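Side-chain contacts in cytosolic phospholipase A2 delta (Homo sapiens, PDB 5IZ5), which hydrolyses glycerophospholipids at the sn-2 position in a calcium-dependent manner, preferring linoleic acid there, and releases a free fatty acid and a lysophospholipid: residues Glu402-Glu407 / Thr587-Ala592; Gly366-Met371 / Ala529-Ile534; Thr65-Asp70 / Tyr97-Val102; Trp484-Pro489 / Pro666-Asp671. The protein carries 3 engineered substitutions. All coordinates share one frame; numbering follows the deposited sequence.

Contact 3 is the first to close along the chain and lies apart from the others, in the N-terminal C2 domain that associates with membranes when calcium binds; its centre is 52 to 56 Å from those of contacts 1, 2 and 4. These three belong to the catalytic region, and their segments alternate along the sequence. Contacts 2 and 4 lie closest, with centres 18 Å apart, and they meet where W531 packs on F487. Contact 1 is more peripheral, its centre 22 Å from that of contact 2. Contact 2 borders the nucleophile; away from the active site, contact 1 joins a loop to helix 588-593 and contact 4 ties mixed-sheet strand 482-487 to a loop.

Contact 1 (Glu402-Glu407 / Thr587-Ala592); sequences EVFSPE and TALAQA
T587, which precedes the A588 and L589 that touch F404, receives on its OG1 the backbone N-H of A590, with A590 N 3.0 Å from T587 OG1 and a fairly straight N-H to acceptor angle of 163°. This is an N-cap bond: the hydroxyl oxygen closes the first turn of helix 588-593, and the same atom has a weak bond to Q584 O. The turn so fixed presents L589 to F404. L589 CG sits over the middle of the phenyl face, 4.0 Å from the ring centroid and only 5° off the ring normal, a CH-pi contact. CB and one methyl, CD1, follow the ring, L589 CB lying 4.1 Å from F404 CD2 and L589 CD1 reaching 4.2 Å from F404 CZ. F404 is the centre of an inverse gamma turn, and its ring carbon CG stands anti to the carbonyl carbon (chi1 -54°), which carries the ring toward the helix. At the margin, the methyl of A588 rests 3.8 Å from F404 O. S405 OG caps the next helix, 406-422, by accepting from R408 N. The aromatic ring also packs on L409 and Y412 of that helix and on V435 of helix 428-441, while L589 touches L409, V435 and W543. With an alanine in place of F404, the ring face under L589 CG would be gone, and a gap would probably open between the loop and helix 588-593. No hydrogen bond links the two segments; the join is apolar and depends on the fit of leucine to ring, while polar groups shape each helix start.

Contact 2 (Gly366-Met371 / Ala529-Ile534); sequences GSTWTM and AIWSNI
One hydrogen bond crosses between W369 and S532. The indole N-H of W369 points at the serine hydroxyl, W369 NE1 lying 3.1 Å from S532 OG at an N-H to acceptor angle of 151°, with the oxygen in the plane of the indole and at its edge. S532 OG is held from further sides: it also bonds to E528 O, its strongest partner, and to W432 NE1. Two indole N-H groups and a carbonyl thus grip one buried hydroxyl and fix its rotation, at a chi1 of 64° that tucks OG between the backbone N and the carbonyl carbon.

Van der Waals contact supplies the rest. T368 CB comes 3.5 Å from W531 CE3, obliquely to the indole, and T368 CG2 lies 3.9 Å from W531 CB. T368 OG1 bonds to S365 O while it too lies against W531, 3.6 Å from W531 CE3. Within its own segment W369 lays one ring face over G366 CA. Across the contact, S532 CB lies 3.4 Å from W369 NE1, beside the hydrogen bond.

The site is the surround of the nucleophile. S365, in a G-x-S-G sequence consistent with the nucleophile elbow of this family, has its side chain about 4 Å from that of S532, and N533 OD1 accepts from the backbone N of D651, the proton acceptor by similarity. The contact joins helix 367-375, near the nucleophile, to the end of helix 524-531; helix 428-441 adjoins through W432 and L436, and W531 stacks on Y466 of strand 463-471 and meets F487 of strand 482-487 edge-to-face.

Contact 3 (Thr65-Asp70 / Tyr97-Val102); sequences TKTLTD and YDEDSV
T67 turns its hydroxyl anti to its carbonyl carbon (chi1 -61°), and E99 sends CG anti to its own backbone N (chi1 -171°) with the chain extended beyond, bringing the carboxylate beside the threonine. T67 OG1 donates to E99 OE2 over 3.0 Å. The hydroxyl approaches from well above the carboxylate plane, 66° out of it. The threonine methyl adds to the fit, T67 CG2 lying 3.5 Å from E99 OE1 and 3.7 Å from E99 CB. An alanine at E99 would remove the carboxylate, and the T67 hydroxyl would probably be left without this acceptor, while its methyl would keep only the contact with CB.

E99 stands between D98 and D100, both predicted calcium ligands in the D-x-D pattern of a C2 domain loop. Just beyond, D100 OD1 takes the backbone V102 N at 2.8 Å, forming an Asx turn, and also T103 N. D48, another predicted ligand, ties the two sides: its backbone bonds to that of E99, and its OD1 accepts from D70 N.

The pair spans the end of the four-stranded antiparallel C2 sheet. T67 follows the outer strand 62-64 and E99 follows strand 91-98, while strand 49-55 runs between these two strands, with Y50 touching both side chains.

Contact 4 (Trp484-Pro489 / Pro666-Asp671); sequences WVEFSP and PGRRLD. With SO4 (sulfate ion), chain N.
The two backbones stay well apart, 12.9 Å even between E486 CA and P666 CA, so that E486 and R668 span the gap with long side chains from opposite directions. The guanidinium grips the carboxylate end-on: R668 NH1 lies 2.8 Å from E486 OE1, and R668 NH2 lies 3.0 Å from E486 OE2. Both oxygens lie close to the guanidinium plane, but the carboxylate is turned 43° against it. OE1 is met on its syn side but tilted 32° out of the carboxylate plane, and OE2 is approached from further above it.

This buried salt bridge ties strand 482-487 to the loop entering strand 672-676, both strands of the mixed sheet of the alpha/beta hydrolase catalytic region. S662 OG also bonds to E486 OE1 and R665 NH1 pairs with OE2, while R668 NE has a second carboxylate, that of E294; the charges are probably balanced as a network.

G667 has a backbone conformation in which a CB would jam against P666 O. Its N makes weak bonds to a sulfate, probably from the crystallisation liquor, with G667 N 3.0 Å from sulfate O4. R669 lays one guanidinium face over that same oxygen, offset toward the rim.

Contact 1 (Glu402-Glu407 / Thr587-Ala592)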
loop_
_atom_site.group_PDB
_atom_site.type_symbol
_atom_site.label_atom_id
_atom_site.label_comp_id
_atom_site.label_asym_id
_atom_site.label_seq_id
_atom_site.Cartn_x
_atom_site.Cartn_y
_atom_site.Cartn_z
ATOM N N GLU B 402 3.901 -10.278 -32.176
ATOM C CA GLU B 402 5.170 -9.834 -32.762
ATOM C C GLU B 402 5.927 -8.845 -31.857
ATOM O O GLU B 402 7.126 -8.651 -32.034
ATOM C CB GLU B 402 4.958 -9.278 -34.178
ATOM C CG GLU B 402 4.574 -7.829 -34.246
ATOM C CD GLU B 402 4.168 -7.364 -35.635
ATOM O OE1 GLU B 402 4.045 -8.200 -36.557
ATOM O OE2 GLU B 402 3.969 -6.144 -35.800
ATOM N N VAL B 403 5.247 -8.242 -30.880
ATOM C CA VAL B 403 5.910 -7.355 -29.914
ATOM C C VAL B 403 6.935 -8.150 -29.092
ATOM O O VAL B 403 7.992 -7.623 -28.725
ATOM C CB VAL B 403 4.888 -6.643 -28.984
ATOM C CG1 VAL B 403 5.575 -6.014 -27.789
ATOM C CG2 VAL B 403 4.133 -5.543 -29.722
ATOM N N PHE B 404 6.633 -9.425 -28.846
ATOM C CA PHE B 404 7.533 -10.330 -28.125
ATOM C C PHE B 404 8.576 -10.965 -29.046
ATOM O O PHE B 404 8.686 -12.179 -29.180
ATOM C CB PHE B 404 6.711 -11.360 -27.354
ATOM C CG PHE B 404 5.683 -10.725 -26.461
ATOM C CD1 PHE B 404 6.074 -9.769 -25.536
ATOM C CD2 PHE B 404 4.335 -11.031 -26.566
ATOM C CE1 PHE B 404 5.153 -9.143 -24.717
ATOM C CE2 PHE B 404 3.404 -10.410 -25.744
ATOM C CZ PHE B 404 3.812 -9.462 -24.823
ATOM N N SER B 405 9.341 -10.085 -29.672
ATOM C CA SER B 405 10.505 -10.441 -30.473
ATOM C C SER B 405 11.596 -11.071 -29.599
ATOM O O SER B 405 11.600 -10.878 -28.379
ATOM C CB SER B 405 11.057 -9.172 -31.132
ATOM O OG SER B 405 11.574 -8.281 -30.147
ATOM N N PRO B 406 12.528 -11.811 -30.223
ATOM C CA PRO B 406 13.681 -12.324 -29.492
ATOM C C PRO B 406 14.502 -11.236 -28.792
ATOM O O PRO B 406 14.936 -11.448 -27.666
ATOM C CB PRO B 406 14.509 -13.013 -30.583
ATOM C CG PRO B 406 13.500 -13.428 -31.600
ATOM C CD PRO B 406 12.488 -12.318 -31.608
ATOM N N GLU B 407 14.709 -10.092 -29.447
ATOM C CA GLU B 407 15.422 -8.965 -28.821
ATOM C C GLU B 407 14.706 -8.511 -27.550
ATOM O O GLU B 407 15.332 -8.285 -26.509
ATOM C CB GLU B 407 15.554 -7.787 -29.803
ATOM C CG GLU B 407 16.331 -6.555 -29.279
ATOM C CD GLU B 407 17.806 -6.561 -29.651
ATOM O OE1 GLU B 407 18.109 -6.483 -30.856
ATOM O OE2 GLU B 407 18.677 -6.627 -28.754
ATOM N N THR B 587 2.832 -19.007 -26.394
ATOM C CA THR B 587 3.430 -17.837 -27.055
ATOM C C THR B 587 4.948 -17.850 -26.907
ATOM O O THR B 587 5.506 -18.631 -26.131
ATOM C CB THR B 587 2.897 -16.491 -26.517
ATOM O OG1 THR B 587 3.070 -16.428 -25.096
ATOM C CG2 THR B 587 1.418 -16.281 -26.870
ATOM N N ALA B 588 5.617 -16.985 -27.660
ATOM C CA ALA B 588 7.045 -16.763 -27.458
ATOM C C ALA B 588 7.287 -16.305 -26.018
ATOM O O ALA B 588 8.259 -16.710 -25.387
ATOM C CB ALA B 588 7.578 -15.743 -28.452
ATOM N N LEU B 589 6.374 -15.488 -25.499
ATOM C CA LEU B 589 6.474 -14.971 -24.138
ATOM C C LEU B 589 6.429 -16.117 -23.135
ATOM O O LEU B 589 7.268 -16.200 -22.239
ATOM C CB LEU B 589 5.330 -13.990 -23.848
ATOM C CG LEU B 589 5.523 -12.843 -22.847
ATOM C CD1 LEU B 589 4.225 -12.610 -22.078
ATOM C CD2 LEU B 589 6.678 -13.034 -21.875
ATOM N N ALA B 590 5.435 -16.991 -23.289
ATOM C CA ALA B 590 5.269 -18.136 -22.403
ATOM C C ALA B 590 6.447 -19.088 -22.523
ATOM O O ALA B 590 6.964 -19.569 -21.523
ATOM C CB ALA B 590 3.969 -18.866 -22.711
ATOM N N GLN B 591 6.887 -19.338 -23.746
ATOM C CA GLN B 591 8.014 -20.240 -23.973
ATOM C C GLN B 591 9.283 -19.764 -23.258
ATOM O O GLN B 591 10.028 -20.571 -22.696
ATOM C CB GLN B 591 8.241 -20.414 -25.475
ATOM C CG GLN B 591 7.174 -21.264 -26.130
ATOM C CD GLN B 591 7.596 -21.812 -27.478
ATOM O OE1 GLN B 591 8.234 -21.124 -28.280
ATOM N NE2 GLN B 591 7.234 -23.062 -27.737
ATOM N N ALA B 592 9.506 -18.454 -23.250
ATOM C CA ALA B 592 10.697 -17.884 -22.622
ATOM C C ALA B 592 10.595 -17.799 -21.103
ATOM O O ALA B 592 11.611 -17.900 -20.425
ATOM C CB ALA B 592 10.982 -16.501 -23.188
#

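Contact 2 (Gly366-Met371 / Ala529-Ile534)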
loop_
_atom_site.group_PDB
_atom_site.type_symbol
_atom_site.label_atom_id
_atom_site.label_comp_id
_atom_site.label_asym_id
_atom_site.label_seq_id
_atom_site.Cartn_x
_atom_site.Cartn_y
_atom_site.Cartn_z
ATOM N N GLY B 366 -6.559 -0.433 -14.960
ATOM C CA GLY B 366 -6.344 0.099 -16.320
ATOM C C GLY B 366 -6.457 1.606 -16.488
ATOM O O GLY B 366 -5.847 2.177 -17.400
ATOM N N SER B 367 -7.242 2.253 -15.631
ATOM C CA SER B 367 -7.348 3.717 -15.646
ATOM C C SER B 367 -6.017 4.405 -15.351
ATOM O O SER B 367 -5.763 5.497 -15.875
ATOM C CB SER B 367 -8.386 4.199 -14.636
ATOM O OG SER B 367 -9.687 3.929 -15.111
ATOM N N THR B 368 -5.170 3.762 -14.535
ATOM C CA THR B 368 -3.857 4.322 -14.187
ATOM C C THR B 368 -2.926 4.391 -15.389
ATOM O O THR B 368 -1.977 5.177 -15.383
ATOM C CB THR B 368 -3.128 3.531 -13.065
ATOM O OG1 THR B 368 -2.794 2.214 -13.519
ATOM C CG2 THR B 368 -3.975 3.448 -11.800
ATOM N N TRP B 369 -3.179 3.573 -16.411
ATOM C CA TRP B 369 -2.359 3.600 -17.621
ATOM C C TRP B 369 -2.565 4.907 -18.375
ATOM O O TRP B 369 -1.608 5.497 -18.879
ATOM C CB TRP B 369 -2.673 2.426 -18.559
ATOM C CG TRP B 369 -2.611 1.069 -17.912
ATOM C CD1 TRP B 369 -2.054 0.751 -16.705
ATOM C CD2 TRP B 369 -3.105 -0.156 -18.460
ATOM N NE1 TRP B 369 -2.200 -0.591 -16.451
ATOM C CE2 TRP B 369 -2.833 -1.172 -17.519
ATOM C CE3 TRP B 369 -3.768 -0.489 -19.657
ATOM C CZ2 TRP B 369 -3.192 -2.504 -17.736
ATOM C CZ3 TRP B 369 -4.129 -1.813 -19.872
ATOM C CH2 TRP B 369 -3.840 -2.807 -18.914
ATOM N N THR B 370 -3.821 5.340 -18.467
ATOM C CA THR B 370 -4.157 6.617 -19.086
ATOM C C THR B 370 -3.500 7.744 -18.299
ATOM O O THR B 370 -2.832 8.613 -18.873
ATOM C CB THR B 370 -5.679 6.843 -19.099
ATOM O OG1 THR B 370 -6.323 5.725 -19.715
ATOM C CG2 THR B 370 -6.048 8.114 -19.866
ATOM N N MET B 371 -3.681 7.697 -16.982
ATOM C CA MET B 371 -3.149 8.710 -16.088
ATOM C C MET B 371 -1.633 8.806 -16.205
ATOM O O MET B 371 -1.084 9.895 -16.366
ATOM C CB MET B 371 -3.547 8.407 -14.638
ATOM C CG MET B 371 -5.041 8.518 -14.390
ATOM S SD MET B 371 -5.558 7.793 -12.828
ATOM C CE MET B 371 -4.765 8.907 -11.667
ATOM N N ALA B 529 2.254 -1.760 -12.972
ATOM C CA ALA B 529 2.115 -3.203 -12.788
ATOM C C ALA B 529 1.424 -3.558 -11.473
ATOM O O ALA B 529 0.598 -4.461 -11.463
ATOM C CB ALA B 529 3.466 -3.883 -12.865
ATOM N N ILE B 530 1.778 -2.860 -10.383
ATOM C CA ILE B 530 1.145 -3.011 -9.060
ATOM C C ILE B 530 -0.312 -2.607 -9.142
ATOM O O ILE B 530 -1.195 -3.324 -8.675
ATOM C CB ILE B 530 1.760 -2.066 -7.986
ATOM C CG1 ILE B 530 3.280 -2.207 -7.866
ATOM C CG2 ILE B 530 1.066 -2.214 -6.626
ATOM C CD1 ILE B 530 3.787 -3.574 -7.515
ATOM N N TRP B 531 -0.555 -1.430 -9.708
ATOM C CA TRP B 531 -1.906 -0.876 -9.798
ATOM C C TRP B 531 -2.848 -1.771 -10.602
ATOM O O TRP B 531 -4.039 -1.835 -10.310
ATOM C CB TRP B 531 -1.868 0.529 -10.411
ATOM C CG TRP B 531 -1.085 1.516 -9.584
ATOM C CD1 TRP B 531 -0.952 1.528 -8.224
ATOM C CD2 TRP B 531 -0.357 2.644 -10.065
ATOM N NE1 TRP B 531 -0.182 2.584 -7.828
ATOM C CE2 TRP B 531 0.200 3.289 -8.941
ATOM C CE3 TRP B 531 -0.109 3.168 -11.343
ATOM C CZ2 TRP B 531 0.981 4.436 -9.051
ATOM C CZ3 TRP B 531 0.677 4.303 -11.451
ATOM C CH2 TRP B 531 1.207 4.926 -10.312
ATOM N N SER B 532 -2.307 -2.435 -11.616
ATOM C CA SER B 532 -3.083 -3.302 -12.485
ATOM C C SER B 532 -2.666 -4.773 -12.367
ATOM O O SER B 532 -2.783 -5.521 -13.349
ATOM C CB SER B 532 -2.965 -2.822 -13.939
ATOM O OG SER B 532 -1.637 -2.923 -14.429
ATOM N N ASN B 533 -2.180 -5.191 -11.188
ATOM C CA ASN B 533 -1.698 -6.583 -11.028
ATOM C C ASN B 533 -2.769 -7.684 -10.974
ATOM O O ASN B 533 -2.450 -8.856 -10.777
ATOM C CB ASN B 533 -0.647 -6.747 -9.903
ATOM C CG ASN B 533 -1.208 -6.624 -8.495
ATOM O OD1 ASN B 533 -2.415 -6.626 -8.265
ATOM N ND2 ASN B 533 -0.297 -6.522 -7.523
ATOM N N ILE B 534 -4.032 -7.320 -11.191
ATOM C CA ILE B 534 -5.046 -8.324 -11.526
ATOM C C ILE B 534 -4.538 -9.147 -12.721
ATOM O O ILE B 534 -4.805 -10.341 -12.827
ATOM C CB ILE B 534 -6.432 -7.696 -11.836
ATOM C CG1 ILE B 534 -7.517 -8.774 -11.900
ATOM C CG2 ILE B 534 -6.406 -6.909 -13.144
ATOM C CD1 ILE B 534 -7.942 -9.284 -10.539
#

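Contact 3 (Thr65-Asp70 / Tyr97-Val102)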
loop_
_atom_site.group_PDB
_atom_site.type_symbol
_atom_site.label_atom_id
_atom_site.label_comp_id
_atom_site.label_asym_id
_atom_site.label_seq_id
_atom_site.Cartn_x
_atom_site.Cartn_y
_atom_site.Cartn_z
ATOM N N THR B 65 12.840 -18.713 30.017
ATOM C CA THR B 65 13.056 -19.352 31.312
ATOM C C THR B 65 13.970 -20.547 31.108
ATOM O O THR B 65 14.290 -20.912 29.977
ATOM C CB THR B 65 11.752 -19.874 31.954
ATOM O OG1 THR B 65 11.182 -20.906 31.133
ATOM C CG2 THR B 65 10.744 -18.748 32.165
ATOM N N LYS B 66 14.380 -21.163 32.207
ATOM C CA LYS B 66 15.058 -22.448 32.140
ATOM C C LYS B 66 14.083 -23.503 31.636
ATOM O O LYS B 66 12.869 -23.375 31.820
ATOM C CB LYS B 66 15.594 -22.847 33.511
ATOM C CG LYS B 66 16.765 -21.997 33.971
ATOM C CD LYS B 66 17.441 -22.600 35.191
ATOM C CE LYS B 66 18.468 -21.652 35.788
ATOM N NZ LYS B 66 17.823 -20.557 36.563
ATOM N N THR B 67 14.618 -24.523 30.976
ATOM C CA THR B 67 13.820 -25.657 30.539
ATOM C C THR B 67 13.739 -26.646 31.683
ATOM O O THR B 67 14.760 -27.032 32.244
ATOM C CB THR B 67 14.435 -26.354 29.310
ATOM O OG1 THR B 67 14.505 -25.425 28.225
ATOM C CG2 THR B 67 13.593 -27.557 28.892
ATOM N N LEU B 68 12.524 -27.044 32.041
ATOM C CA LEU B 68 12.338 -28.115 33.009
ATOM C C LEU B 68 12.118 -29.426 32.268
ATOM O O LEU B 68 11.803 -29.437 31.075
ATOM C CB LEU B 68 11.194 -27.793 33.972
ATOM C CG LEU B 68 11.359 -26.471 34.737
ATOM C CD1 LEU B 68 10.404 -26.415 35.917
ATOM C CD2 LEU B 68 12.790 -26.253 35.220
ATOM N N THR B 69 12.305 -30.526 32.993
ATOM C CA THR B 69 12.411 -31.854 32.413
ATOM C C THR B 69 11.261 -32.735 32.891
ATOM O O THR B 69 11.057 -32.898 34.096
ATOM C CB THR B 69 13.752 -32.512 32.812
ATOM O OG1 THR B 69 14.031 -32.231 34.193
ATOM C CG2 THR B 69 14.898 -31.970 31.964
ATOM N N ASP B 70 10.488 -33.260 31.941
ATOM C CA ASP B 70 9.502 -34.312 32.212
ATOM C C ASP B 70 8.586 -33.962 33.389
ATOM O O ASP B 70 8.497 -34.727 34.353
ATOM C CB ASP B 70 10.208 -35.655 32.490
ATOM C CG ASP B 70 9.260 -36.841 32.441
ATOM O OD1 ASP B 70 9.106 -37.542 33.471
ATOM O OD2 ASP B 70 8.667 -37.066 31.365
ATOM N N TYR B 97 6.912 -23.609 25.248
ATOM C CA TYR B 97 7.364 -24.558 24.242
ATOM C C TYR B 97 7.837 -25.845 24.914
ATOM O O TYR B 97 8.214 -25.840 26.088
ATOM C CB TYR B 97 8.496 -23.948 23.418
ATOM C CG TYR B 97 8.045 -22.931 22.396
ATOM C CD1 TYR B 97 7.703 -23.320 21.101
ATOM C CD2 TYR B 97 7.972 -21.578 22.716
ATOM C CE1 TYR B 97 7.297 -22.390 20.159
ATOM C CE2 TYR B 97 7.566 -20.641 21.782
ATOM C CZ TYR B 97 7.232 -21.051 20.506
ATOM O OH TYR B 97 6.827 -20.124 19.578
ATOM N N ASP B 98 7.815 -26.938 24.153
ATOM C CA ASP B 98 8.271 -28.246 24.620
ATOM C C ASP B 98 9.628 -28.517 23.981
ATOM O O ASP B 98 9.719 -28.664 22.760
ATOM C CB ASP B 98 7.256 -29.322 24.221
ATOM C CG ASP B 98 7.631 -30.721 24.714
ATOM O OD1 ASP B 98 8.645 -30.891 25.426
ATOM O OD2 ASP B 98 6.890 -31.667 24.389
ATOM N N GLU B 99 10.679 -28.579 24.797
ATOM C CA GLU B 99 12.036 -28.718 24.268
ATOM C C GLU B 99 12.313 -30.115 23.711
ATOM O O GLU B 99 12.063 -31.122 24.373
ATOM C CB GLU B 99 13.079 -28.371 25.328
ATOM C CG GLU B 99 14.491 -28.286 24.765
ATOM C CD GLU B 99 15.489 -27.768 25.778
ATOM O OE1 GLU B 99 15.994 -28.574 26.585
ATOM O OE2 GLU B 99 15.769 -26.552 25.769
ATOM N N ASP B 100 12.834 -30.148 22.487
ATOM C CA ASP B 100 13.250 -31.383 21.832
ATOM C C ASP B 100 14.499 -31.071 21.027
ATOM O O ASP B 100 14.476 -30.214 20.144
ATOM C CB ASP B 100 12.132 -31.900 20.924
ATOM C CG ASP B 100 12.425 -33.263 20.324
ATOM O OD1 ASP B 100 13.551 -33.523 19.833
ATOM O OD2 ASP B 100 11.483 -34.072 20.311
ATOM N N SER B 101 15.583 -31.778 21.330
ATOM C CA SER B 101 16.870 -31.533 20.682
ATOM C C SER B 101 16.904 -31.936 19.201
ATOM O O SER B 101 17.753 -31.451 18.456
ATOM C CB SER B 101 17.990 -32.248 21.442
ATOM O OG SER B 101 17.665 -33.613 21.656
ATOM N N VAL B 102 15.989 -32.809 18.777
ATOM C CA VAL B 102 15.966 -33.299 17.396
ATOM C C VAL B 102 15.133 -32.393 16.487
ATOM O O VAL B 102 15.623 -31.889 15.478
ATOM C CB VAL B 102 15.412 -34.738 17.316
ATOM C CG1 VAL B 102 15.470 -35.254 15.879
ATOM C CG2 VAL B 102 16.189 -35.667 18.241
#

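Contact 4 (Trp484-Pro489 / Pro666-Asp671)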
loop_
_atom_site.group_PDB
_atom_site.type_symbol
_atom_site.label_atom_id
_atom_site.label_comp_id
_atom_site.label_asym_id
_atom_site.label_seq_id
_atom_site.Cartn_x
_atom_site.Cartn_y
_atom_site.Cartn_z
ATOM N N TRP B 484 -5.927 0.590 2.366
ATOM C CA TRP B 484 -5.757 1.418 1.178
ATOM C C TRP B 484 -4.414 2.136 1.230
ATOM O O TRP B 484 -4.085 2.779 2.230
ATOM C CB TRP B 484 -6.908 2.419 1.032
ATOM C CG TRP B 484 -8.226 1.744 0.762
ATOM C CD1 TRP B 484 -9.187 1.428 1.675
ATOM C CD2 TRP B 484 -8.708 1.279 -0.505
ATOM N NE1 TRP B 484 -10.241 0.799 1.052
ATOM C CE2 TRP B 484 -9.973 0.695 -0.287
ATOM C CE3 TRP B 484 -8.193 1.299 -1.800
ATOM C CZ2 TRP B 484 -10.735 0.135 -1.325
ATOM C CZ3 TRP B 484 -8.949 0.745 -2.835
ATOM C CH2 TRP B 484 -10.208 0.174 -2.592
ATOM N N VAL B 485 -3.641 1.983 0.161
ATOM C CA VAL B 485 -2.400 2.708 -0.031
ATOM C C VAL B 485 -2.559 3.630 -1.241
ATOM O O VAL B 485 -2.728 3.195 -2.381
ATOM C CB VAL B 485 -1.196 1.767 -0.236
ATOM C CG1 VAL B 485 0.068 2.579 -0.475
ATOM C CG2 VAL B 485 -1.016 0.858 0.972
ATOM N N GLU B 486 -2.474 4.919 -0.967
ATOM C CA GLU B 486 -2.657 5.953 -1.978
ATOM C C GLU B 486 -1.316 6.421 -2.529
ATOM O O GLU B 486 -0.373 6.619 -1.754
ATOM C CB GLU B 486 -3.399 7.108 -1.316
ATOM C CG GLU B 486 -3.390 8.416 -2.074
ATOM C CD GLU B 486 -4.140 9.479 -1.301
ATOM O OE1 GLU B 486 -5.390 9.450 -1.333
ATOM O OE2 GLU B 486 -3.476 10.324 -0.650
ATOM N N PHE B 487 -1.242 6.602 -3.852
ATOM C CA PHE B 487 -0.053 7.146 -4.517
ATOM C C PHE B 487 -0.378 8.481 -5.190
ATOM O O PHE B 487 -1.377 8.593 -5.912
ATOM C CB PHE B 487 0.450 6.206 -5.622
ATOM C CG PHE B 487 0.955 4.879 -5.125
ATOM C CD1 PHE B 487 2.296 4.547 -5.251
ATOM C CD2 PHE B 487 0.089 3.952 -4.547
ATOM C CE1 PHE B 487 2.768 3.318 -4.807
ATOM C CE2 PHE B 487 0.554 2.718 -4.099
ATOM C CZ PHE B 487 1.894 2.402 -4.227
ATOM N N SER B 488 0.477 9.479 -4.972
ATOM C CA SER B 488 0.428 10.731 -5.735
ATOM C C SER B 488 1.853 11.195 -6.034
ATOM O O SER B 488 2.806 10.656 -5.469
ATOM C CB SER B 488 -0.318 11.817 -4.954
ATOM O OG SER B 488 0.563 12.547 -4.120
ATOM N N PRO B 489 2.007 12.207 -6.911
ATOM C CA PRO B 489 3.344 12.744 -7.169
ATOM C C PRO B 489 4.019 13.362 -5.943
ATOM O O PRO B 489 5.243 13.490 -5.932
ATOM C CB PRO B 489 3.095 13.817 -8.236
ATOM C CG PRO B 489 1.804 13.425 -8.875
ATOM C CD PRO B 489 0.993 12.869 -7.748
ATOM N N PRO B 666 -9.124 12.908 4.708
ATOM C CA PRO B 666 -9.413 14.167 5.403
ATOM C C PRO B 666 -8.700 15.371 4.784
ATOM O O PRO B 666 -7.531 15.276 4.417
ATOM C CB PRO B 666 -8.901 13.912 6.824
ATOM C CG PRO B 666 -8.985 12.436 6.998
ATOM C CD PRO B 666 -8.694 11.852 5.644
ATOM N N GLY B 667 -9.412 16.486 4.662
ATOM C CA GLY B 667 -8.843 17.694 4.085
ATOM C C GLY B 667 -9.233 17.934 2.642
ATOM O O GLY B 667 -9.225 19.074 2.190
ATOM N N ARG B 668 -9.584 16.879 1.909
ATOM C CA ARG B 668 -9.870 17.024 0.478
ATOM C C ARG B 668 -11.221 17.702 0.189
ATOM O O ARG B 668 -11.338 18.450 -0.780
ATOM C CB ARG B 668 -9.749 15.676 -0.244
ATOM C CG ARG B 668 -8.330 15.117 -0.191
ATOM C CD ARG B 668 -7.889 14.497 -1.503
ATOM N NE ARG B 668 -6.438 14.293 -1.515
ATOM C CZ ARG B 668 -5.819 13.120 -1.393
ATOM N NH1 ARG B 668 -6.503 11.988 -1.264
ATOM N NH2 ARG B 668 -4.489 13.079 -1.404
ATOM N N ARG B 669 -12.229 17.430 1.017
ATOM C CA ARG B 669 -13.517 18.148 0.976
ATOM C C ARG B 669 -14.140 18.219 -0.410
ATOM O O ARG B 669 -14.389 19.314 -0.915
ATOM C CB ARG B 669 -13.369 19.597 1.461
ATOM C CG ARG B 669 -13.692 19.891 2.925
ATOM C CD ARG B 669 -12.445 19.932 3.781
ATOM N NE ARG B 669 -12.712 20.598 5.055
ATOM C CZ ARG B 669 -11.779 21.017 5.910
ATOM N NH1 ARG B 669 -10.483 20.842 5.657
ATOM N NH2 ARG B 669 -12.148 21.618 7.037
ATOM N N LEU B 670 -14.414 17.078 -1.023
ATOM C CA LEU B 670 -15.009 17.096 -2.352
ATOM C C LEU B 670 -16.461 17.537 -2.327
ATOM O O LEU B 670 -17.243 17.116 -1.468
ATOM C CB LEU B 670 -14.857 15.750 -3.068
ATOM C CG LEU B 670 -13.498 15.755 -3.770
ATOM C CD1 LEU B 670 -12.449 15.048 -2.929
ATOM C CD2 LEU B 670 -13.597 15.177 -5.164
ATOM N N ASP B 671 -16.787 18.412 -3.276
ATOM C CA ASP B 671 -18.138 18.936 -3.450
ATOM C C ASP B 671 -18.848 18.208 -4.577
ATOM O O ASP B 671 -20.028 17.901 -4.464
ATOM C CB ASP B 671 -18.078 20.436 -3.748
ATOM C CG ASP B 671 -17.444 21.215 -2.621
ATOM O OD1 ASP B 671 -17.976 21.143 -1.496
ATOM O OD2 ASP B 671 -16.417 21.887 -2.854
HETATM S S SO4 N . -12.364 16.935 6.544
HETATM O O1 SO4 N . -12.771 16.766 5.133
HETATM O O2 SO4 N . -13.486 17.519 7.310
HETATM O O3 SO4 N . -12.031 15.615 7.124
HETATM O O4 SO4 N . -11.196 17.845 6.634
#